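Long-range contacts in protein LRIM1 (Anopheles gambiae, PDB 3O53), which pairs with another leucine-rich repeat protein, APL1C, in a heterodimeric complex that regulates complement-like immunity in the mosquito: residues F205-V216 / E230-N238; V92-S100 / I111-G119. All coordinates share one frame; numbering follows the deposited sequence.

Overall arrangement
Both contacts join neighbouring coils of the leucine-rich repeat solenoid on its convex side, yet they lie on opposite sides of the chain's centre, with centres 32 Å apart and nearest atoms about 22 Å apart. They bury similar areas, 668 Å² for interaction 1 and 659 Å² for interaction 2. In interaction 2 two parallel strands, 94-97 and 113-116, bond through their backbones in regular alternation; Leu95, Val97, Val114 and Cys116 form the buried face, Glu94 and Arg113 the outer one. In interaction 1 a 3-10 segment meets an irregular loop: few direct backbone bonds remain, amide side chains and waters supply others, and Leu233 packs on Met206 and Phe210, and Phe235 on Met206. There Leu233 and Met206 are buried, Gln211 and Asn238 exposed.

Interaction 1: F205-V216 / E230-N238; sequences FMGPEFQSAAGV and EKALRFSQN
The side-chain oxygen OE1 of Gln211 is gripped twice: Arg234 N reaches it at 3.1 Å, meeting a lone pair within the plane of the amide carbonyl and nearly straight (173°), and water 1, which also donates to Ala232 O, adds a weak bond. The other end of the amide turns back on the same residue, Gln211 NE2 donating to Arg234 O at 3.2 Å in a bent hydrogen bond (N-H...O 136°). A bend at chi2 (57°) folds the amide against this stretch of backbone. Nearer the strand end, Glu230 N donates to Met206 O at 2.9 Å. Leu233 sets CD2 against the 3-10 segment, 3.4 Å from Gln211 N, while CD1 meets Met206 CG. The extended Met206 brings CE to the edge of the Phe235 ring, 3.9 Å from CZ. Farther along, water 2 donates to Ala214 O and Val216 O and accepts from Ser236 N, and Asn238 ND2 bonds Gly215 O at 3.3 Å. Phe257 of helix 251-259 also touches Leu233 and Phe235. Successive coils joined through short 3-10 and irregular convex segments, with apolar side chains such as Leu233 packed between them, are typical of a leucine-rich repeat solenoid.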
loop_
_atom_site.group_PDB
_atom_site.type_symbol
_atom_site.label_atom_id
_atom_site.label_comp_id
_atom_site.label_asym_id
_atom_site.label_seq_id
_atom_site.Cartn_x
_atom_site.Cartn_y
_atom_site.Cartn_z
ATOM N N PHE A 205 -9.014 1.130 18.194
ATOM C CA PHE A 205 -9.998 0.048 18.293
ATOM C C PHE A 205 -9.861 -0.901 17.105
ATOM O O PHE A 205 -9.974 -0.487 15.956
ATOM C CB PHE A 205 -11.423 0.626 18.327
ATOM C CG PHE A 205 -12.507 -0.413 18.482
ATOM C CD1 PHE A 205 -12.344 -1.490 19.342
ATOM C CD2 PHE A 205 -13.709 -0.290 17.794
ATOM C CE1 PHE A 205 -13.354 -2.439 19.498
ATOM C CE2 PHE A 205 -14.721 -1.233 17.948
ATOM C CZ PHE A 205 -14.537 -2.312 18.803
ATOM N N MET A 206 -9.602 -2.172 17.383
ATOM C CA MET A 206 -9.563 -3.171 16.328
ATOM C C MET A 206 -10.972 -3.734 16.190
ATOM O O MET A 206 -11.329 -4.713 16.843
ATOM C CB MET A 206 -8.544 -4.266 16.673
ATOM C CG MET A 206 -8.385 -5.336 15.615
ATOM S SD MET A 206 -7.057 -6.480 16.055
ATOM C CE MET A 206 -7.018 -7.556 14.612
ATOM N N GLY A 207 -11.779 -3.096 15.347
ATOM C CA GLY A 207 -13.216 -3.321 15.348
ATOM C C GLY A 207 -13.692 -4.412 14.407
ATOM O O GLY A 207 -12.884 -5.150 13.857
ATOM N N PRO A 208 -15.019 -4.514 14.220
ATOM C CA PRO A 208 -15.676 -5.556 13.412
ATOM C C PRO A 208 -15.273 -5.520 11.947
ATOM O O PRO A 208 -15.389 -6.521 11.250
ATOM C CB PRO A 208 -17.169 -5.228 13.549
ATOM C CG PRO A 208 -17.266 -4.440 14.803
ATOM C CD PRO A 208 -16.002 -3.639 14.883
ATOM N N GLU A 209 -14.811 -4.364 11.492
ATOM C CA GLU A 209 -14.299 -4.215 10.138
ATOM C C GLU A 209 -13.199 -5.241 9.846
ATOM O O GLU A 209 -12.971 -5.609 8.693
ATOM C CB GLU A 209 -13.755 -2.797 9.943
ATOM C CG GLU A 209 -12.602 -2.428 10.876
ATOM C CD GLU A 209 -13.053 -1.848 12.222
ATOM O OE1 GLU A 209 -14.273 -1.836 12.510
ATOM O OE2 GLU A 209 -12.171 -1.387 12.987
ATOM N N PHE A 210 -12.521 -5.711 10.887
ATOM C CA PHE A 210 -11.397 -6.616 10.687
ATOM C C PHE A 210 -11.827 -8.046 10.355
ATOM O O PHE A 210 -10.994 -8.899 10.053
ATOM C CB PHE A 210 -10.428 -6.548 11.876
ATOM C CG PHE A 210 -9.525 -5.343 11.816
ATOM C CD1 PHE A 210 -8.331 -5.386 11.103
ATOM C CD2 PHE A 210 -9.898 -4.151 12.420
ATOM C CE1 PHE A 210 -7.500 -4.261 11.021
ATOM C CE2 PHE A 210 -9.078 -3.026 12.345
ATOM C CZ PHE A 210 -7.878 -3.080 11.637
ATOM N N GLN A 211 -13.125 -8.310 10.365
ATOM C CA GLN A 211 -13.593 -9.575 9.816
ATOM C C GLN A 211 -13.282 -9.572 8.316
ATOM O O GLN A 211 -13.154 -10.628 7.700
ATOM C CB GLN A 211 -15.086 -9.797 10.071
ATOM C CG GLN A 211 -15.512 -11.268 9.942
ATOM C CD GLN A 211 -14.728 -12.208 10.866
ATOM O OE1 GLN A 211 -14.234 -11.797 11.913
ATOM N NE2 GLN A 211 -14.621 -13.478 10.474
ATOM N N SER A 212 -13.134 -8.378 7.739
ATOM C CA SER A 212 -12.692 -8.248 6.350
ATOM C C SER A 212 -11.360 -8.957 6.124
ATOM O O SER A 212 -11.037 -9.328 5.008
ATOM C CB SER A 212 -12.534 -6.778 5.963
ATOM O OG SER A 212 -13.782 -6.112 5.964
ATOM N N ALA A 213 -10.586 -9.135 7.187
ATOM C CA ALA A 213 -9.288 -9.798 7.075
ATOM C C ALA A 213 -9.241 -11.146 7.794
ATOM O O ALA A 213 -8.155 -11.641 8.108
ATOM C CB ALA A 213 -8.185 -8.878 7.610
ATOM N N ALA A 214 -10.405 -11.744 8.045
ATOM C CA ALA A 214 -10.477 -13.009 8.787
ATOM C C ALA A 214 -9.605 -14.117 8.192
ATOM O O ALA A 214 -9.162 -15.010 8.910
ATOM C CB ALA A 214 -11.920 -13.496 8.888
ATOM N N GLY A 215 -9.364 -14.060 6.888
ATOM C CA GLY A 215 -8.696 -15.149 6.188
ATOM C C GLY A 215 -7.205 -14.971 5.936
ATOM O O GLY A 215 -6.589 -15.808 5.286
ATOM N N VAL A 216 -6.612 -13.899 6.452
ATOM C CA VAL A 216 -5.212 -13.599 6.154
ATOM C C VAL A 216 -4.244 -14.590 6.781
ATOM O O VAL A 216 -4.565 -15.263 7.757
ATOM C CB VAL A 216 -4.803 -12.187 6.640
ATOM C CG1 VAL A 216 -5.562 -11.125 5.865
ATOM C CG2 VAL A 216 -5.049 -12.056 8.137
ATOM N N GLU A 230 -12.551 -6.062 19.066
ATOM C CA GLU A 230 -13.916 -6.567 18.929
ATOM C C GLU A 230 -13.923 -8.063 19.231
ATOM O O GLU A 230 -13.250 -8.837 18.552
ATOM C CB GLU A 230 -14.436 -6.301 17.509
ATOM C CG GLU A 230 -15.737 -7.010 17.173
ATOM C CD GLU A 230 -16.859 -6.650 18.138
ATOM O OE1 GLU A 230 -17.198 -5.454 18.241
ATOM O OE2 GLU A 230 -17.395 -7.562 18.793
ATOM N N LYS A 231 -14.674 -8.468 20.253
ATOM C CA LYS A 231 -14.645 -9.853 20.716
ATOM C C LYS A 231 -15.237 -10.825 19.692
ATOM O O LYS A 231 -14.972 -12.020 19.744
ATOM C CB LYS A 231 -15.395 -9.984 22.048
ATOM C CG LYS A 231 -16.875 -9.629 21.969
ATOM C CD LYS A 231 -17.552 -9.701 23.332
ATOM C CE LYS A 231 -17.409 -11.083 23.948
ATOM N NZ LYS A 231 -18.220 -11.235 25.185
ATOM N N ALA A 232 -16.032 -10.317 18.759
ATOM C CA ALA A 232 -16.700 -11.178 17.786
ATOM C C ALA A 232 -15.785 -11.573 16.623
ATOM O O ALA A 232 -16.141 -12.412 15.806
ATOM C CB ALA A 232 -17.962 -10.495 17.257
ATOM N N LEU A 233 -14.609 -10.963 16.543
ATOM C CA LEU A 233 -13.684 -11.258 15.458
ATOM C C LEU A 233 -13.239 -12.720 15.513
ATOM O O LEU A 233 -12.988 -13.257 16.586
ATOM C CB LEU A 233 -12.452 -10.349 15.549
ATOM C CG LEU A 233 -12.616 -8.875 15.174
ATOM C CD1 LEU A 233 -11.305 -8.135 15.430
ATOM C CD2 LEU A 233 -13.046 -8.731 13.705
ATOM N N ARG A 234 -13.142 -13.349 14.348
ATOM C CA ARG A 234 -12.632 -14.706 14.236
ATOM C C ARG A 234 -11.634 -14.783 13.086
ATOM O O ARG A 234 -11.894 -14.278 11.998
ATOM C CB ARG A 234 -13.779 -15.682 13.961
ATOM C CG ARG A 234 -14.862 -15.702 15.019
ATOM C CD ARG A 234 -14.415 -16.404 16.294
ATOM N NE ARG A 234 -15.516 -16.508 17.247
ATOM C CZ ARG A 234 -15.828 -15.573 18.141
ATOM N NH1 ARG A 234 -15.119 -14.455 18.227
ATOM N NH2 ARG A 234 -16.853 -15.754 18.959
ATOM N N PHE A 235 -10.489 -15.409 13.320
ATOM C CA PHE A 235 -9.551 -15.663 12.239
ATOM C C PHE A 235 -9.564 -17.137 11.855
ATOM O O PHE A 235 -10.192 -17.947 12.524
ATOM C CB PHE A 235 -8.152 -15.178 12.626
ATOM C CG PHE A 235 -8.057 -13.676 12.703
ATOM C CD1 PHE A 235 -7.683 -12.939 11.593
ATOM C CD2 PHE A 235 -8.395 -13.004 13.871
ATOM C CE1 PHE A 235 -7.618 -11.553 11.648
ATOM C CE2 PHE A 235 -8.336 -11.612 13.931
ATOM C CZ PHE A 235 -7.944 -10.890 12.817
ATOM N N SER A 236 -8.878 -17.465 10.767
ATOM C CA SER A 236 -8.892 -18.804 10.202
ATOM C C SER A 236 -7.598 -19.541 10.503
ATOM O O SER A 236 -6.672 -18.980 11.087
ATOM C CB SER A 236 -9.069 -18.727 8.686
ATOM O OG SER A 236 -7.876 -18.278 8.066
ATOM N N GLN A 237 -7.536 -20.799 10.083
ATOM C CA GLN A 237 -6.343 -21.616 10.269
ATOM C C GLN A 237 -5.201 -21.176 9.361
ATOM O O GLN A 237 -4.082 -21.654 9.501
ATOM C CB GLN A 237 -6.653 -23.093 10.011
ATOM C CG GLN A 237 -6.905 -23.894 11.276
ATOM C CD GLN A 237 -6.645 -25.374 11.085
ATOM O OE1 GLN A 237 -6.085 -25.792 10.072
ATOM N NE2 GLN A 237 -7.045 -26.175 12.064
ATOM N N ASN A 238 -5.494 -20.285 8.416
ATOM C CA ASN A 238 -4.467 -19.732 7.536
ATOM C C ASN A 238 -3.469 -18.874 8.297
ATOM O O ASN A 238 -2.323 -18.722 7.887
ATOM C CB ASN A 238 -5.107 -18.867 6.451
ATOM C CG ASN A 238 -5.876 -19.676 5.443
ATOM O OD1 ASN A 238 -5.610 -20.860 5.251
ATOM N ND2 ASN A 238 -6.837 -19.041 4.782
HETATM O O HOH W 1 -16.630 -11.197 13.069
HETATM O O HOH W 2 -6.800 -16.043 9.135
#

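Interaction 2: V92-S100 / I111-G119; sequences VQELLVGPS and ISRVSCSRG
The carboxylate of Glu94 and the guanidinium of Arg113 end two side chains that lie next to each other, their planes turned 48° apart. The two touch through aliphatic parts, Glu94 CG to Arg113 CG at 4.1 Å, whereas the charged atoms Glu94 OE1 and Arg113 NE stay 6.2 Å apart. Water 3 sits over one face of the guanidinium, nearer its margin than its middle and 4.3 Å from the plane; Ser112 O accepts from Arg113 NE, tilted 19° from that plane. Bends at chi2 and chi3 carry the end of Arg113 away, toward a long, weak ion pair with Asp137. Water 3 links Ser112 OG to Glu94 OE2, the latter bond weak. Strands 94-97 and 113-116 run parallel, 7° between axes, and with strand 73-76 form a short sheet on the convex side of the leucine-rich repeat solenoid. Leu95 N donates to Arg113 O at 2.9 Å and Ser115 N to Leu95 O; the pattern repeats with Val97 N to Ser115 O and Ser117 N to Val97 O. Water 4 bridges Leu95 O and Ser115 OG. The face bearing Leu95, Val97, Val114 and Cys116 is buried: the side chains of Leu95 and Ile111 cross at a slant, Leu95 CD2 meeting Ile111 CD1 at 4.0 Å, and both Leu95 and Val114 touch Leu104 of strand 103-105. Val97 CG2 lies 3.9 Å from Cys116 SG, which is disulfide-bonded to Cys142.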
loop_
_atom_site.group_PDB
_atom_site.type_symbol
_atom_site.label_atom_id
_atom_site.label_comp_id
_atom_site.label_asym_id
_atom_site.label_seq_id
_atom_site.Cartn_x
_atom_site.Cartn_y
_atom_site.Cartn_z
ATOM N N VAL A 92 6.828 13.400 -9.292
ATOM C CA VAL A 92 5.473 13.473 -9.831
ATOM C C VAL A 92 4.438 13.738 -8.738
ATOM O O VAL A 92 4.508 13.165 -7.657
ATOM C CB VAL A 92 5.117 12.182 -10.606
ATOM C CG1 VAL A 92 3.672 12.212 -11.061
ATOM C CG2 VAL A 92 6.055 12.023 -11.803
ATOM N N GLN A 93 3.484 14.619 -9.033
ATOM C CA GLN A 93 2.389 14.920 -8.118
ATOM C C GLN A 93 1.087 14.254 -8.550
ATOM O O GLN A 93 0.326 13.784 -7.712
ATOM C CB GLN A 93 2.192 16.438 -8.012
ATOM C CG GLN A 93 3.425 17.166 -7.501
ATOM C CD GLN A 93 3.200 18.656 -7.330
ATOM O OE1 GLN A 93 2.574 19.295 -8.169
ATOM N NE2 GLN A 93 3.718 19.215 -6.243
ATOM N N GLU A 94 0.818 14.214 -9.853
ATOM C CA GLU A 94 -0.399 13.567 -10.331
ATOM C C GLU A 94 -0.077 12.636 -11.485
ATOM O O GLU A 94 0.612 13.004 -12.424
ATOM C CB GLU A 94 -1.444 14.610 -10.754
ATOM C CG GLU A 94 -1.745 15.635 -9.673
ATOM C CD GLU A 94 -2.906 16.541 -10.047
ATOM O OE1 GLU A 94 -3.862 16.049 -10.684
ATOM O OE2 GLU A 94 -2.859 17.742 -9.707
ATOM N N LEU A 95 -0.605 11.427 -11.418
ATOM C CA LEU A 95 -0.221 10.374 -12.339
ATOM C C LEU A 95 -1.467 9.788 -12.982
ATOM O O LEU A 95 -2.434 9.485 -12.293
ATOM C CB LEU A 95 0.548 9.291 -11.559
ATOM C CG LEU A 95 0.864 7.948 -12.216
ATOM C CD1 LEU A 95 1.711 8.175 -13.454
ATOM C CD2 LEU A 95 1.574 7.024 -11.201
ATOM N N LEU A 96 -1.445 9.632 -14.304
ATOM C CA LEU A 96 -2.538 8.985 -15.018
ATOM C C LEU A 96 -1.989 7.928 -15.967
ATOM O O LEU A 96 -1.079 8.197 -16.743
ATOM C CB LEU A 96 -3.334 10.010 -15.835
ATOM C CG LEU A 96 -3.878 11.215 -15.069
ATOM C CD1 LEU A 96 -2.797 12.251 -14.894
ATOM C CD2 LEU A 96 -5.084 11.820 -15.792
ATOM N N VAL A 97 -2.558 6.732 -15.930
ATOM C CA VAL A 97 -2.079 5.665 -16.789
ATOM C C VAL A 97 -3.238 4.944 -17.475
ATOM O O VAL A 97 -4.403 5.152 -17.129
ATOM C CB VAL A 97 -1.170 4.693 -16.001
ATOM C CG1 VAL A 97 -0.046 5.482 -15.344
ATOM C CG2 VAL A 97 -1.965 3.934 -14.954
ATOM N N GLY A 98 -2.902 4.108 -18.454
ATOM C CA GLY A 98 -3.871 3.554 -19.383
ATOM C C GLY A 98 -4.457 2.209 -19.004
ATOM O O GLY A 98 -4.226 1.708 -17.901
ATOM N N PRO A 99 -5.208 1.602 -19.939
ATOM C CA PRO A 99 -6.028 0.405 -19.720
ATOM C C PRO A 99 -5.250 -0.912 -19.696
ATOM O O PRO A 99 -5.820 -1.927 -19.300
ATOM C CB PRO A 99 -6.985 0.404 -20.924
ATOM C CG PRO A 99 -6.654 1.640 -21.732
ATOM C CD PRO A 99 -5.288 2.059 -21.334
ATOM N N SER A 100 -3.986 -0.904 -20.112
ATOM C CA SER A 100 -3.185 -2.133 -20.148
ATOM C C SER A 100 -2.199 -2.240 -18.992
ATOM O O SER A 100 -1.419 -3.195 -18.913
ATOM C CB SER A 100 -2.410 -2.231 -21.465
ATOM O OG SER A 100 -3.292 -2.377 -22.556
ATOM N N ILE A 111 3.366 12.042 -5.080
ATOM C CA ILE A 111 2.053 11.741 -5.647
ATOM C C ILE A 111 0.903 11.940 -4.668
ATOM O O ILE A 111 0.919 11.418 -3.558
ATOM C CB ILE A 111 2.003 10.308 -6.216
ATOM C CG1 ILE A 111 2.807 10.229 -7.518
ATOM C CG2 ILE A 111 0.553 9.870 -6.449
ATOM C CD1 ILE A 111 3.115 8.803 -7.964
ATOM N N SER A 112 -0.092 12.719 -5.090
ATOM C CA SER A 112 -1.317 12.880 -4.330
ATOM C C SER A 112 -2.541 12.429 -5.132
ATOM O O SER A 112 -3.639 12.384 -4.586
ATOM C CB SER A 112 -1.498 14.338 -3.858
ATOM O OG SER A 112 -1.574 15.227 -4.964
ATOM N N ARG A 113 -2.360 12.083 -6.411
ATOM C CA ARG A 113 -3.470 11.604 -7.243
ATOM C C ARG A 113 -2.981 10.541 -8.234
ATOM O O ARG A 113 -1.980 10.736 -8.922
ATOM C CB ARG A 113 -4.136 12.752 -8.048
ATOM C CG ARG A 113 -4.551 13.986 -7.245
ATOM C CD ARG A 113 -5.896 13.834 -6.524
ATOM N NE ARG A 113 -5.736 14.132 -5.102
ATOM C CZ ARG A 113 -6.156 15.224 -4.474
ATOM N NH1 ARG A 113 -6.826 16.182 -5.101
ATOM N NH2 ARG A 113 -5.919 15.338 -3.180
ATOM N N VAL A 114 -3.693 9.421 -8.306
ATOM C CA VAL A 114 -3.429 8.413 -9.328
ATOM C C VAL A 114 -4.742 8.057 -10.010
ATOM O O VAL A 114 -5.777 7.938 -9.357
ATOM C CB VAL A 114 -2.809 7.132 -8.729
ATOM C CG1 VAL A 114 -2.341 6.191 -9.840
ATOM C CG2 VAL A 114 -1.639 7.474 -7.808
ATOM N N SER A 115 -4.693 7.886 -11.326
ATOM C CA SER A 115 -5.877 7.530 -12.099
ATOM C C SER A 115 -5.493 6.426 -13.066
ATOM O O SER A 115 -4.442 6.503 -13.693
ATOM C CB SER A 115 -6.389 8.745 -12.885
ATOM O OG SER A 115 -6.492 9.896 -12.053
ATOM N N CYS A 116 -6.332 5.400 -13.186
ATOM C CA CYS A 116 -6.062 4.286 -14.090
ATOM C C CYS A 116 -7.297 4.021 -14.956
ATOM O O CYS A 116 -8.375 3.775 -14.428
ATOM C CB CYS A 116 -5.705 3.026 -13.285
ATOM S SG CYS A 116 -4.475 3.278 -11.976
ATOM N N SER A 117 -7.143 4.087 -16.277
ATOM C CA SER A 117 -8.245 3.805 -17.201
ATOM C C SER A 117 -8.822 2.419 -16.960
ATOM O O SER A 117 -8.096 1.489 -16.618
ATOM C CB SER A 117 -7.761 3.881 -18.649
ATOM O OG SER A 117 -7.177 5.136 -18.925
ATOM N N ARG A 118 -10.127 2.273 -17.152
ATOM C CA ARG A 118 -10.776 0.995 -16.882
ATOM C C ARG A 118 -10.082 -0.124 -17.656
ATOM O O ARG A 118 -9.834 -0.006 -18.857
ATOM C CB ARG A 118 -12.268 1.056 -17.226
ATOM C CG ARG A 118 -12.583 1.041 -18.711
ATOM C CD ARG A 118 -14.061 1.309 -18.961
ATOM N NE ARG A 118 -14.436 2.677 -18.609
ATOM C CZ ARG A 118 -14.452 3.699 -19.461
ATOM N NH1 ARG A 118 -14.115 3.520 -20.733
ATOM N NH2 ARG A 118 -14.805 4.906 -19.041
ATOM N N GLY A 119 -9.758 -1.200 -16.950
ATOM C CA GLY A 119 -9.073 -2.333 -17.543
ATOM C C GLY A 119 -9.741 -3.636 -17.154
ATOM O O GLY A 119 -10.777 -3.637 -16.490
HETATM O O HOH W 3 -2.713 17.022 -6.652
HETATM O O HOH W 4 -4.383 11.201 -11.391
HETATM O O HOH W 5 -5.842 0.897 -15.688
#